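Local coordinates for outer membrane protein Omp121 (Bacteroides thetaiotaomicron, PDB 5FQ8) that probably imports nutrients across the outer membrane as a TonB-dependent receptor, a plugged beta barrel that binds calcium and magnesium, at residues 182-187 with 973-978; 253-258 with 276-281; 288-293 with 317-322. All coordinates share one frame; numbering follows the deposited sequence.

Contact 1: 182-187 with 973-978. With C8E ((hydroxyethyloxy)tri(ethyloxy)octane), chain O.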
loop_
_atom_site.group_PDB
_atom_site.type_symbol
_atom_site.label_atom_id
_atom_site.label_comp_id
_atom_site.label_asym_id
_atom_site.label_seq_id
_atom_site.Cartn_x
_atom_site.Cartn_y
_atom_site.Cartn_z
ATOM N N GLY B 182 5.447 -35.344 -21.426
ATOM C CA GLY B 182 5.409 -36.024 -20.155
ATOM C C GLY B 182 4.091 -35.817 -19.441
ATOM O O GLY B 182 3.344 -34.888 -19.711
ATOM N N VAL B 183 3.841 -36.712 -18.501
ATOM C CA VAL B 183 2.638 -36.724 -17.685
ATOM C C VAL B 183 3.011 -37.389 -16.377
ATOM O O VAL B 183 3.672 -38.424 -16.379
ATOM C CB VAL B 183 1.496 -37.477 -18.390
ATOM C CG1 VAL B 183 0.512 -37.961 -17.392
ATOM C CG2 VAL B 183 0.818 -36.590 -19.388
ATOM N N GLN B 184 2.639 -36.796 -15.251
ATOM C CA GLN B 184 3.032 -37.431 -14.001
ATOM C C GLN B 184 2.093 -37.041 -12.880
ATOM O O GLN B 184 1.544 -35.946 -12.863
ATOM C CB GLN B 184 4.475 -37.103 -13.608
ATOM C CG GLN B 184 4.636 -35.824 -12.893
ATOM C CD GLN B 184 5.921 -35.754 -12.119
ATOM O OE1 GLN B 184 6.969 -36.150 -12.600
ATOM N NE2 GLN B 184 5.847 -35.230 -10.906
ATOM N N TRP B 185 1.907 -37.969 -11.955
ATOM C CA TRP B 185 1.036 -37.795 -10.812
ATOM C C TRP B 185 1.856 -37.680 -9.539
ATOM O O TRP B 185 2.944 -38.246 -9.430
ATOM C CB TRP B 185 0.079 -38.967 -10.686
ATOM C CG TRP B 185 -0.866 -39.062 -11.765
ATOM C CD1 TRP B 185 -2.143 -38.647 -11.758
ATOM C CD2 TRP B 185 -0.624 -39.600 -13.047
ATOM N NE1 TRP B 185 -2.730 -38.889 -12.963
ATOM C CE2 TRP B 185 -1.807 -39.483 -13.775
ATOM C CE3 TRP B 185 0.482 -40.176 -13.657
ATOM C CZ2 TRP B 185 -1.921 -39.923 -15.073
ATOM C CZ3 TRP B 185 0.365 -40.613 -14.944
ATOM C CH2 TRP B 185 -0.826 -40.485 -15.637
ATOM N N SER B 186 1.312 -36.967 -8.561
ATOM C CA SER B 186 1.901 -36.916 -7.232
ATOM C C SER B 186 0.843 -37.277 -6.205
ATOM O O SER B 186 -0.280 -36.775 -6.277
ATOM C CB SER B 186 2.492 -35.545 -6.948
ATOM O OG SER B 186 1.651 -34.504 -7.400
ATOM N N THR B 187 1.184 -38.190 -5.296
ATOM C CA THR B 187 0.361 -38.509 -4.144
ATOM C C THR B 187 1.170 -38.372 -2.858
ATOM O O THR B 187 2.403 -38.378 -2.861
ATOM C CB THR B 187 -0.206 -39.910 -4.216
ATOM O OG1 THR B 187 0.877 -40.835 -4.152
ATOM C CG2 THR B 187 -0.975 -40.095 -5.479
ATOM N N SER B 973 5.522 -35.378 -1.123
ATOM C CA SER B 973 4.738 -36.195 -2.027
ATOM C C SER B 973 5.592 -37.272 -2.664
ATOM O O SER B 973 6.822 -37.227 -2.653
ATOM C CB SER B 973 4.080 -35.353 -3.120
ATOM O OG SER B 973 5.053 -34.798 -3.978
ATOM N N ARG B 974 4.887 -38.243 -3.218
ATOM C CA ARG B 974 5.442 -39.332 -4.010
ATOM C C ARG B 974 5.107 -39.060 -5.471
ATOM O O ARG B 974 3.941 -38.849 -5.801
ATOM C CB ARG B 974 4.815 -40.645 -3.555
ATOM C CG ARG B 974 5.665 -41.811 -3.595
ATOM C CD ARG B 974 4.780 -43.018 -3.642
ATOM N NE ARG B 974 3.932 -43.153 -2.462
ATOM C CZ ARG B 974 4.314 -43.755 -1.345
ATOM N NH1 ARG B 974 5.530 -44.251 -1.254
ATOM N NH2 ARG B 974 3.489 -43.849 -0.322
ATOM N N ARG B 975 6.104 -39.042 -6.340
ATOM C CA ARG B 975 5.869 -38.670 -7.731
ATOM C C ARG B 975 6.213 -39.801 -8.694
ATOM O O ARG B 975 7.203 -40.509 -8.505
ATOM C CB ARG B 975 6.655 -37.414 -8.073
ATOM C CG ARG B 975 6.222 -36.233 -7.258
ATOM C CD ARG B 975 7.143 -35.060 -7.436
ATOM N NE ARG B 975 8.471 -35.277 -6.873
ATOM C CZ ARG B 975 8.781 -35.100 -5.594
ATOM N NH1 ARG B 975 7.855 -34.719 -4.733
ATOM N NH2 ARG B 975 10.019 -35.308 -5.171
ATOM N N PHE B 976 5.396 -39.951 -9.740
ATOM C CA PHE B 976 5.543 -41.042 -10.703
ATOM C C PHE B 976 4.835 -40.699 -12.010
ATOM O O PHE B 976 3.682 -40.273 -11.996
ATOM C CB PHE B 976 4.992 -42.353 -10.138
ATOM C CG PHE B 976 3.575 -42.273 -9.624
ATOM C CD1 PHE B 976 3.317 -41.924 -8.315
ATOM C CD2 PHE B 976 2.510 -42.591 -10.436
ATOM C CE1 PHE B 976 2.019 -41.871 -7.839
ATOM C CE2 PHE B 976 1.214 -42.540 -9.969
ATOM C CZ PHE B 976 0.965 -42.181 -8.667
ATOM N N GLY B 977 5.501 -40.922 -13.136
ATOM C CA GLY B 977 4.852 -40.630 -14.396
ATOM C C GLY B 977 5.418 -41.363 -15.597
ATOM O O GLY B 977 6.129 -42.359 -15.469
ATOM N N PHE B 978 5.069 -40.846 -16.778
ATOM C CA PHE B 978 5.516 -41.343 -18.070
ATOM C C PHE B 978 6.102 -40.206 -18.891
ATOM O O PHE B 978 5.778 -39.044 -18.686
ATOM C CB PHE B 978 4.375 -41.985 -18.856
ATOM C CG PHE B 978 3.882 -43.255 -18.256
ATOM C CD1 PHE B 978 4.693 -44.373 -18.219
ATOM C CD2 PHE B 978 2.615 -43.335 -17.729
ATOM C CE1 PHE B 978 4.252 -45.549 -17.663
ATOM C CE2 PHE B 978 2.161 -44.504 -17.169
ATOM C CZ PHE B 978 2.983 -45.619 -17.133
HETATM C C1 C8E O . 8.325 -46.874 -12.487
HETATM C C2 C8E O . 8.039 -46.690 -11.003
HETATM C C3 C8E O . 6.544 -46.583 -10.720
HETATM C C4 C8E O . 6.287 -46.370 -9.232
HETATM C C5 C8E O . 4.834 -46.581 -8.820
HETATM C C6 C8E O . 4.333 -45.410 -7.977
HETATM C C7 C8E O . 2.862 -45.542 -7.600
HETATM C C8 C8E O . 2.714 -45.717 -6.096
HETATM O O9 C8E O . 1.359 -45.636 -5.722
#
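V183, W185 and T187 pair antiparallel with F978, F976 and R974, and each couple exchanges two backbone hydrogen bonds, six in all. The segment axes come within 4.5 Å at an angle of 161°. This is the closing seam of the TonB-dependent receptor barrel, where strand 973-983 meets strand 177-188. W185 N reaches F976 O over 2.9 Å, tilted out of the carbonyl plane. At the non-hydrogen-bonded pair of Q184 and G977 the CA atoms are 3.7 Å apart; glycine suits this place because a CB on it would collide with Q184 CB and V183 O.

F976 has CG between its backbone N and carbonyl carbon (chi1 53°), which lays the ring across toward the other strand. W185 CB makes an off-centre CH-pi contact with this ring, 3.8 Å from F976 CE2. One ring face receives W185 O; over the centre of the opposite face lies detergent atom C7, while T187 OG1 stands in the ring plane at the edge. Beside G977, the Q184 and R975 side chains run alongside with amide and guanidinium planes only 12° apart. Q184 OE1 is bonded to Y934 OH.

The seam therefore has two chemistries: a largely apolar face of V183, W185, F976 and F978, where a detergent chain lies, consistent with a lipid-facing surface, and a polar face of Q184, S186 and R975, whose NH1 bonds weakly to S78 of the plug domain, consistent with facing the barrel interior.

Contact 2: 253-258 with 276-281. With CA (calcium ion), chain M.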
loop_
_atom_site.group_PDB
_atom_site.type_symbol
_atom_site.label_atom_id
_atom_site.label_comp_id
_atom_site.label_asym_id
_atom_site.label_seq_id
_atom_site.Cartn_x
_atom_site.Cartn_y
_atom_site.Cartn_z
ATOM N N PHE B 253 -1.515 -33.654 -10.546
ATOM C CA PHE B 253 -1.299 -33.955 -11.951
ATOM C C PHE B 253 -0.387 -32.903 -12.544
ATOM O O PHE B 253 -0.453 -31.733 -12.161
ATOM C CB PHE B 253 -2.596 -34.018 -12.712
ATOM C CG PHE B 253 -2.429 -34.416 -14.146
ATOM C CD1 PHE B 253 -2.307 -35.751 -14.499
ATOM C CD2 PHE B 253 -2.393 -33.463 -15.145
ATOM C CE1 PHE B 253 -2.154 -36.121 -15.818
ATOM C CE2 PHE B 253 -2.247 -33.832 -16.464
ATOM C CZ PHE B 253 -2.121 -35.161 -16.796
ATOM N N ARG B 254 0.486 -33.331 -13.450
ATOM C CA ARG B 254 1.435 -32.444 -14.104
ATOM C C ARG B 254 1.617 -32.921 -15.536
ATOM O O ARG B 254 1.825 -34.116 -15.769
ATOM C CB ARG B 254 2.775 -32.414 -13.359
ATOM C CG ARG B 254 3.812 -31.492 -13.967
ATOM C CD ARG B 254 5.233 -31.767 -13.479
ATOM N NE ARG B 254 5.952 -32.736 -14.305
ATOM C CZ ARG B 254 7.264 -32.935 -14.242
ATOM N NH1 ARG B 254 7.995 -32.230 -13.405
ATOM N NH2 ARG B 254 7.851 -33.831 -15.011
ATOM N N TYR B 255 1.521 -31.998 -16.493
ATOM C CA TYR B 255 1.747 -32.310 -17.900
ATOM C C TYR B 255 2.825 -31.403 -18.457
ATOM O O TYR B 255 2.819 -30.207 -18.202
ATOM C CB TYR B 255 0.475 -32.190 -18.722
ATOM C CG TYR B 255 -0.172 -30.836 -18.760
ATOM C CD1 TYR B 255 0.192 -29.901 -19.711
ATOM C CD2 TYR B 255 -1.189 -30.509 -17.883
ATOM C CE1 TYR B 255 -0.413 -28.669 -19.769
ATOM C CE2 TYR B 255 -1.799 -29.283 -17.937
ATOM C CZ TYR B 255 -1.403 -28.367 -18.884
ATOM O OH TYR B 255 -1.998 -27.139 -18.952
ATOM N N SER B 256 3.771 -31.986 -19.183
ATOM C CA SER B 256 4.904 -31.249 -19.711
ATOM C C SER B 256 5.026 -31.464 -21.205
ATOM O O SER B 256 4.705 -32.537 -21.710
ATOM C CB SER B 256 6.207 -31.654 -19.059
ATOM O OG SER B 256 7.282 -31.125 -19.818
ATOM N N ASN B 257 5.508 -30.439 -21.904
ATOM C CA ASN B 257 5.748 -30.489 -23.342
ATOM C C ASN B 257 7.068 -29.787 -23.606
ATOM O O ASN B 257 7.237 -28.630 -23.218
ATOM C CB ASN B 257 4.623 -29.808 -24.132
ATOM C CG ASN B 257 3.334 -30.592 -24.122
ATOM O OD1 ASN B 257 3.195 -31.569 -24.821
ATOM N ND2 ASN B 257 2.383 -30.154 -23.338
ATOM N N SER B 258 7.996 -30.471 -24.261
ATOM C CA SER B 258 9.290 -29.888 -24.581
ATOM C C SER B 258 9.649 -30.167 -26.031
ATOM O O SER B 258 9.518 -31.301 -26.491
ATOM C CB SER B 258 10.369 -30.431 -23.669
ATOM O OG SER B 258 11.634 -29.983 -24.097
ATOM N N GLN B 276 7.453 -26.472 -21.486
ATOM C CA GLN B 276 6.196 -26.107 -20.861
ATOM C C GLN B 276 5.892 -27.112 -19.771
ATOM O O GLN B 276 6.042 -28.313 -19.970
ATOM C CB GLN B 276 5.066 -26.070 -21.881
ATOM C CG GLN B 276 3.723 -25.713 -21.327
ATOM C CD GLN B 276 2.984 -26.903 -20.808
ATOM O OE1 GLN B 276 3.418 -28.022 -20.986
ATOM N NE2 GLN B 276 1.869 -26.670 -20.150
ATOM N N ILE B 277 5.464 -26.608 -18.621
ATOM C CA ILE B 277 5.184 -27.408 -17.433
ATOM C C ILE B 277 3.996 -26.791 -16.721
ATOM O O ILE B 277 3.918 -25.572 -16.580
ATOM C CB ILE B 277 6.411 -27.471 -16.503
ATOM C CG1 ILE B 277 7.570 -28.150 -17.203
ATOM C CG2 ILE B 277 6.090 -28.205 -15.242
ATOM C CD1 ILE B 277 8.763 -28.293 -16.354
ATOM N N SER B 278 3.062 -27.626 -16.279
ATOM C CA SER B 278 1.861 -27.141 -15.613
ATOM C C SER B 278 1.465 -28.106 -14.515
ATOM O O SER B 278 0.849 -29.133 -14.780
ATOM C CB SER B 278 0.713 -26.953 -16.589
ATOM O OG SER B 278 0.884 -25.751 -17.303
ATOM N N ASP B 279 1.758 -27.739 -13.280
ATOM C CA ASP B 279 1.562 -28.614 -12.140
ATOM C C ASP B 279 0.388 -28.124 -11.302
ATOM O O ASP B 279 0.314 -26.944 -10.975
ATOM C CB ASP B 279 2.845 -28.662 -11.312
ATOM C CG ASP B 279 3.000 -29.942 -10.577
ATOM O OD1 ASP B 279 1.988 -30.648 -10.425
ATOM O OD2 ASP B 279 4.139 -30.233 -10.159
ATOM N N ASP B 280 -0.524 -29.023 -10.966
ATOM C CA ASP B 280 -1.558 -28.780 -9.967
ATOM C C ASP B 280 -1.449 -29.946 -8.996
ATOM O O ASP B 280 -1.949 -31.033 -9.280
ATOM C CB ASP B 280 -2.940 -28.674 -10.601
ATOM C CG ASP B 280 -4.053 -28.416 -9.587
ATOM O OD1 ASP B 280 -3.834 -28.465 -8.362
ATOM O OD2 ASP B 280 -5.188 -28.175 -10.029
ATOM N N GLY B 281 -0.815 -29.706 -7.849
ATOM C CA GLY B 281 -0.389 -30.755 -6.940
ATOM C C GLY B 281 -1.523 -31.382 -6.156
ATOM O O GLY B 281 -2.705 -31.194 -6.436
HETATM CA CA CA M . -4.192 -29.151 -6.227
#
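Q276 O is gripped by two donors that arrive from opposite faces of its carbonyl plane: S256 OG at 3.1 Å and N257 N at 2.9 Å. With OG anti to N (chi1 167°), the serine hydroxyl points across to the neighbouring strand of this antiparallel beta hairpin, 252-264 with 268-280. The Q276 and N257 side chains run side by side, amide planes 39° apart, and N257 ND2 gives Q276 OE1 a weak bond; N257 OD1 turns instead to Y179 OH.

Y255 is directed over S278, whose CB sits on one ring face, 3.4 Å from Y255 CZ, in a CH-pi contact. The small serine leaves room for the ring over its CB, consistent with this close approach, and S278 OG is bonded to D291 OD1. On the opposite side of the sheet, with S256, I277 and D279, R254 uses its aliphatic part: CB touches D279 OD1 and CD touches I277 CG2, while NH2 is hydrogen-bonded to R56 O.

Where strand 268-280 ends, calcium is bound by D280 OD1 at 2.3 Å and G281 O at 2.5 Å, with the backbone oxygens of I283 and T285 and D288 OD2 completing the site. Strand 252-264 thus runs between 177-188, where F253 meets W185 edge-to-face, and 268-280, which is bordered in turn by 289-303.

Contact 3: 288-293 with 317-322. With CA (calcium ion), chain M.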
loop_
_atom_site.group_PDB
_atom_site.type_symbol
_atom_site.label_atom_id
_atom_site.label_comp_id
_atom_site.label_asym_id
_atom_site.label_seq_id
_atom_site.Cartn_x
_atom_site.Cartn_y
_atom_site.Cartn_z
ATOM N N ASP B 288 -1.926 -25.374 -5.273
ATOM C CA ASP B 288 -0.605 -25.893 -5.651
ATOM C C ASP B 288 -0.459 -25.746 -7.145
ATOM O O ASP B 288 -0.788 -26.647 -7.900
ATOM C CB ASP B 288 -0.410 -27.367 -5.318
ATOM C CG ASP B 288 -1.504 -27.933 -4.516
ATOM O OD1 ASP B 288 -1.399 -27.756 -3.310
ATOM O OD2 ASP B 288 -2.432 -28.562 -5.068
ATOM N N SER B 289 0.053 -24.635 -7.594
ATOM C CA SER B 289 0.183 -24.490 -9.024
ATOM C C SER B 289 1.567 -23.996 -9.362
ATOM O O SER B 289 2.173 -23.233 -8.616
ATOM C CB SER B 289 -0.876 -23.576 -9.574
ATOM O OG SER B 289 -2.106 -24.259 -9.596
ATOM N N TYR B 290 2.063 -24.474 -10.483
ATOM C CA TYR B 290 3.324 -24.023 -11.025
ATOM C C TYR B 290 3.194 -24.204 -12.516
ATOM O O TYR B 290 2.886 -25.305 -12.971
ATOM C CB TYR B 290 4.473 -24.827 -10.459
ATOM C CG TYR B 290 5.829 -24.537 -11.011
ATOM C CD1 TYR B 290 6.362 -23.278 -10.981
ATOM C CD2 TYR B 290 6.603 -25.552 -11.513
ATOM C CE1 TYR B 290 7.622 -23.040 -11.459
ATOM C CE2 TYR B 290 7.852 -25.322 -11.984
ATOM C CZ TYR B 290 8.360 -24.075 -11.959
ATOM O OH TYR B 290 9.618 -23.880 -12.446
ATOM N N ASP B 291 3.330 -23.113 -13.247
ATOM C CA ASP B 291 3.433 -23.138 -14.689
ATOM C C ASP B 291 4.817 -22.638 -15.040
ATOM O O ASP B 291 5.199 -21.548 -14.627
ATOM C CB ASP B 291 2.356 -22.266 -15.323
ATOM C CG ASP B 291 0.979 -22.725 -14.980
ATOM O OD1 ASP B 291 0.782 -23.945 -14.887
ATOM O OD2 ASP B 291 0.081 -21.879 -14.796
ATOM N N LYS B 292 5.588 -23.449 -15.743
ATOM C CA LYS B 292 6.886 -23.032 -16.231
ATOM C C LYS B 292 6.827 -22.979 -17.748
ATOM O O LYS B 292 6.237 -23.859 -18.374
ATOM C CB LYS B 292 7.966 -23.976 -15.741
ATOM C CG LYS B 292 9.364 -23.585 -16.110
ATOM C CD LYS B 292 10.334 -24.683 -15.795
ATOM C CE LYS B 292 11.740 -24.226 -16.016
ATOM N NZ LYS B 292 12.719 -25.291 -15.777
ATOM N N TYR B 293 7.368 -21.910 -18.326
ATOM C CA TYR B 293 7.563 -21.775 -19.767
ATOM C C TYR B 293 8.961 -21.231 -20.000
ATOM O O TYR B 293 9.352 -20.252 -19.370
ATOM C CB TYR B 293 6.559 -20.828 -20.420
ATOM C CG TYR B 293 5.112 -21.255 -20.479
ATOM C CD1 TYR B 293 4.244 -20.948 -19.455
ATOM C CD2 TYR B 293 4.600 -21.905 -21.586
ATOM C CE1 TYR B 293 2.921 -21.308 -19.503
ATOM C CE2 TYR B 293 3.275 -22.269 -21.643
ATOM C CZ TYR B 293 2.441 -21.967 -20.595
ATOM O OH TYR B 293 1.114 -22.319 -20.622
ATOM N N GLN B 317 7.211 -17.937 -15.083
ATOM C CA GLN B 317 6.634 -18.847 -14.110
ATOM C C GLN B 317 5.421 -18.209 -13.469
ATOM O O GLN B 317 5.366 -16.999 -13.296
ATOM C CB GLN B 317 7.647 -19.264 -13.048
ATOM C CG GLN B 317 8.034 -18.230 -12.051
ATOM C CD GLN B 317 9.127 -18.733 -11.147
ATOM O OE1 GLN B 317 10.291 -18.779 -11.530
ATOM N NE2 GLN B 317 8.757 -19.132 -9.947
ATOM N N LYS B 318 4.432 -19.032 -13.154
ATOM C CA LYS B 318 3.335 -18.616 -12.297
ATOM C C LYS B 318 3.208 -19.622 -11.171
ATOM O O LYS B 318 2.726 -20.733 -11.381
ATOM C CB LYS B 318 2.022 -18.494 -13.055
ATOM C CG LYS B 318 1.117 -17.423 -12.475
ATOM C CD LYS B 318 -0.291 -17.516 -12.976
ATOM C CE LYS B 318 -1.122 -18.323 -12.025
ATOM N NZ LYS B 318 -2.450 -18.664 -12.584
ATOM N N ASN B 319 3.620 -19.226 -9.983
ATOM C CA ASN B 319 3.433 -20.020 -8.784
ATOM C C ASN B 319 2.185 -19.587 -8.037
ATOM O O ASN B 319 1.886 -18.400 -7.940
ATOM C CB ASN B 319 4.632 -19.882 -7.852
ATOM C CG ASN B 319 5.935 -20.198 -8.528
ATOM O OD1 ASN B 319 6.325 -19.546 -9.479
ATOM N ND2 ASN B 319 6.629 -21.189 -8.020
ATOM N N ASN B 320 1.462 -20.563 -7.520
ATOM C CA ASN B 320 0.441 -20.377 -6.501
ATOM C C ASN B 320 0.779 -21.331 -5.374
ATOM O O ASN B 320 1.207 -22.457 -5.624
ATOM C CB ASN B 320 -0.962 -20.669 -7.014
ATOM C CG ASN B 320 -1.420 -19.700 -8.065
ATOM O OD1 ASN B 320 -1.182 -19.905 -9.245
ATOM N ND2 ASN B 320 -2.100 -18.652 -7.652
ATOM N N PHE B 321 0.589 -20.897 -4.143
ATOM C CA PHE B 321 1.089 -21.648 -3.005
ATOM C C PHE B 321 -0.013 -21.797 -1.980
ATOM O O PHE B 321 -0.806 -20.874 -1.786
ATOM C CB PHE B 321 2.281 -20.947 -2.409
ATOM C CG PHE B 321 3.190 -21.831 -1.628
ATOM C CD1 PHE B 321 2.809 -22.328 -0.408
ATOM C CD2 PHE B 321 4.448 -22.134 -2.102
ATOM C CE1 PHE B 321 3.649 -23.126 0.315
ATOM C CE2 PHE B 321 5.288 -22.930 -1.384
ATOM C CZ PHE B 321 4.893 -23.422 -0.171
ATOM N N ALA B 322 -0.084 -22.969 -1.354
ATOM C CA ALA B 322 -0.982 -23.175 -0.224
ATOM C C ALA B 322 -0.197 -22.796 1.026
ATOM O O ALA B 322 0.623 -23.564 1.531
ATOM C CB ALA B 322 -1.496 -24.606 -0.187
HETATM CA CA CA M . -4.192 -29.151 -6.227
#
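N319 meets Y290 within a beta hairpin of the barrel wall, made by strands 289-303 and 306-320, whose segment axes run antiparallel 4.6 Å apart. From CB, which leaves the strand on the same face as Y290, the N319 side chain turns with CG anti to its carbonyl carbon (chi1 -54°), and CG comes to 4.0 Å from Y290 CD1. At the tip the amide divides its work. ND2 lies 3.6 Å from Y290 CD1, the ring and amide planes being 51° apart, whereas OD1 accepts a hydrogen bond from Q317 NE2, two residues back on the same strand. Asparagine suits the place because one short flat group can pack beside a ring and also accept a bond. With an alanine here, Q317 NE2 would probably lose this acceptor and the Y290 ring the amide beside it, leaving the ring freer to turn.

Q317 CB lies 4.1 Å from Y290 CE1, with the ring nearly upright to the Q317 amide, whose NE2 also makes a weak bond to F126 O. F126, which touches N319 from strand 125-128, lies within the plug domain, so this face is probably turned to the barrel interior.

The backbones are joined by four bonds. S289 and N320 exchange two, each donor standing above the carbonyl plane, and D291 and K318 exchange two more. On the face of those pairs S289 CB rests 3.7 Å from N320 OD1, while S289 OG bonds D286 O. Just ahead of the strand, D288 OD2 binds calcium at 2.2 Å.

Overall arrangement
The contacts follow one another round the barrel wall, through the neighbouring strands 973-983, 177-188, 252-264, 268-280, 289-303 and 306-320. Centres of contacts 1 and 2 lie about 10 Å apart, as do those of 2 and 3, while those of 1 and 3 are about 16 Å apart and these two contacts do not touch. Backbone bonds such as Q184 N to R254 O and D279 N to Y290 O join the neighbours. Along the chain the hairpins of contacts 2 and 3 come in series, both between the first and last barrel strands, which contact 1 joins to close the barrel. Contacts 2 and 3 share a calcium ion, which ties D280 and G281 to D288 where one hairpin leads into the next.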